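Local coordinates for protein cysteine synthase (Fusobacterium nucleatum subsp. nucleatum strain ATCC 25586, PDB 5XEM) that probably makes L-cysteine from O-acetyl-L-serine and hydrogen sulfide using pyridoxal 5'-phosphate, and also produces hydrogen sulfide, at residues Val20-Ile25 and Asn30-Lys35. Residues are numbered along the deposited sequence; the frame is centred on the assembly and turned at random. Where two conformers were deposited one is given.
Sequences VKINNI and NEIYVK
Val20 and Val34 form an antiparallel hydrogen-bonded pair in which each residue both gives and takes a bond. Val20 N donates to Val34 O at 2.9 Å. Val34 N returns a bond to Val20 O at 2.8 Å, with an N-H...O angle of 163°. Val20 O also receives a CA-H...O contact from Tyr33 CA. Two residues further on, the strands begin to part. Ile22 N still reaches Ile32 O at 3.0 Å, and the donor lies almost in line with the carbonyl. The next two polar atoms, Ile22 O and Ile32 N, are joined by a water instead. It donates to Ile22 O and accepts from Ile32 N, both at 2.9 Å. The arrangement is a beta hairpin made of strands 19-21 and 31-36, at one edge of the mixed sheet of this chain. Strand 291-296 runs parallel to the inner arm and pairs with the backbone of Glu31, Tyr33 and Lys35. The backbone of Lys21 bonds to the second subunit.

Lys21 and Tyr33 are a non-hydrogen-bonded pair, with both side chains on the same face. With CG anti to the backbone N (chi1 -179°), Lys21 runs obliquely past the Tyr33 ring, and its CD lies 3.8 Å from Tyr33 CE1. Bends at chi2 and chi4 carry the chain on to the carboxylate, where Lys21 NZ makes a salt bridge with Glu31 OE2 at 3.4 Å, and the hydrogen bond in it is weak. The other oxygen, Glu31 OE1, forms a salt bridge with Lys291, so both carboxylate oxygens face a lysine. On the opposite face, Ile22 CD1 meets Val34 CG2 at 3.8 Å, and Phe275 of helix 269-284 packs against both side chains.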
# COMPACT_ATOMS: atom_id res chain seq x y z
N VAL A 20 9.52 -6.33 -10.43
CA VAL A 20 9.14 -7.72 -10.22
C VAL A 20 9.04 -8.44 -11.56
O VAL A 20 8.44 -7.91 -12.50
CB VAL A 20 7.79 -7.81 -9.51
CG1 VAL A 20 7.40 -9.26 -9.22
CG2 VAL A 20 7.83 -6.99 -8.23
N LYS A 21 9.59 -9.64 -11.64
CA LYS A 21 9.48 -10.43 -12.87
C LYS A 21 8.14 -11.12 -12.93
O LYS A 21 7.64 -11.58 -11.91
CB LYS A 21 10.59 -11.49 -12.95
CG LYS A 21 10.48 -12.31 -14.24
CD LYS A 21 11.85 -12.65 -14.83
CE LYS A 21 11.69 -13.49 -16.10
NZ LYS A 21 12.24 -14.87 -15.92
N ILE A 22 7.58 -11.22 -14.13
CA ILE A 22 6.31 -11.90 -14.36
C ILE A 22 6.60 -13.37 -14.64
O ILE A 22 7.35 -13.68 -15.58
CB ILE A 22 5.52 -11.24 -15.51
CG1 ILE A 22 5.13 -9.81 -15.13
CG2 ILE A 22 4.26 -12.02 -15.89
CD1 ILE A 22 4.06 -9.72 -14.05
N ASN A 23 6.04 -14.26 -13.83
CA ASN A 23 6.42 -15.69 -13.84
C ASN A 23 5.34 -16.64 -14.27
O ASN A 23 5.64 -17.72 -14.76
CB ASN A 23 6.84 -16.16 -12.46
CG ASN A 23 7.91 -15.31 -11.87
OD1 ASN A 23 9.02 -15.25 -12.39
ND2 ASN A 23 7.59 -14.65 -10.75
N ASN A 24 4.08 -16.28 -14.04
CA ASN A 24 3.01 -17.22 -14.21
C ASN A 24 2.24 -16.94 -15.49
O ASN A 24 1.88 -17.88 -16.20
CB ASN A 24 2.13 -17.24 -12.97
CG ASN A 24 2.91 -17.67 -11.73
OD1 ASN A 24 2.68 -17.18 -10.62
ND2 ASN A 24 3.84 -18.60 -11.92
N ILE A 25 2.06 -15.66 -15.83
CA ILE A 25 1.35 -15.28 -17.03
C ILE A 25 2.26 -15.47 -18.23
O ILE A 25 3.44 -15.12 -18.18
CB ILE A 25 0.93 -13.79 -16.96
CG1 ILE A 25 -0.06 -13.57 -15.82
CG2 ILE A 25 0.30 -13.33 -18.27
CD1 ILE A 25 -0.38 -12.11 -15.60
N ASN A 30 9.51 -13.38 -24.05
CA ASN A 30 10.27 -12.21 -23.61
C ASN A 30 10.09 -12.06 -22.12
O ASN A 30 9.14 -12.58 -21.58
CB ASN A 30 9.76 -10.97 -24.32
CG ASN A 30 9.94 -11.05 -25.82
OD1 ASN A 30 11.06 -11.24 -26.31
ND2 ASN A 30 8.84 -10.89 -26.56
N GLU A 31 11.00 -11.36 -21.45
CA GLU A 31 10.89 -11.15 -20.00
C GLU A 31 10.20 -9.80 -19.74
O GLU A 31 10.64 -8.76 -20.25
CB GLU A 31 12.27 -11.19 -19.37
CG GLU A 31 12.98 -12.52 -19.58
CD GLU A 31 14.30 -12.60 -18.86
OE1 GLU A 31 15.18 -11.74 -19.10
OE2 GLU A 31 14.47 -13.52 -18.04
N ILE A 32 9.11 -9.83 -18.96
CA ILE A 32 8.42 -8.61 -18.57
C ILE A 32 8.61 -8.38 -17.07
O ILE A 32 8.37 -9.28 -16.27
CB ILE A 32 6.91 -8.65 -18.88
CG1 ILE A 32 6.67 -8.92 -20.37
CG2 ILE A 32 6.27 -7.31 -18.49
CD1 ILE A 32 5.21 -8.90 -20.80
N TYR A 33 9.10 -7.19 -16.74
CA TYR A 33 9.30 -6.75 -15.35
C TYR A 33 8.34 -5.60 -15.09
O TYR A 33 8.23 -4.69 -15.91
CB TYR A 33 10.72 -6.23 -15.18
CG TYR A 33 11.77 -7.29 -15.37
CD1 TYR A 33 12.18 -8.10 -14.31
CD2 TYR A 33 12.37 -7.48 -16.61
CE1 TYR A 33 13.13 -9.08 -14.49
CE2 TYR A 33 13.34 -8.46 -16.80
CZ TYR A 33 13.70 -9.25 -15.73
OH TYR A 33 14.67 -10.22 -15.91
N VAL A 34 7.66 -5.62 -13.95
CA VAL A 34 6.72 -4.56 -13.60
C VAL A 34 7.37 -3.74 -12.49
O VAL A 34 7.81 -4.28 -11.48
CB VAL A 34 5.37 -5.14 -13.17
CG1 VAL A 34 4.39 -4.05 -12.76
CG2 VAL A 34 4.78 -6.01 -14.29
N LYS A 35 7.44 -2.43 -12.69
CA LYS A 35 7.97 -1.53 -11.68
C LYS A 35 6.78 -1.06 -10.85
O LYS A 35 5.87 -0.41 -11.37
CB LYS A 35 8.72 -0.37 -12.30
CG LYS A 35 9.42 0.47 -11.21
CD LYS A 35 10.56 1.29 -11.72
CE LYS A 35 11.20 2.16 -10.66
NZ LYS A 35 11.93 1.40 -9.60
O HOH W 1 8.29 -12.53 -18.10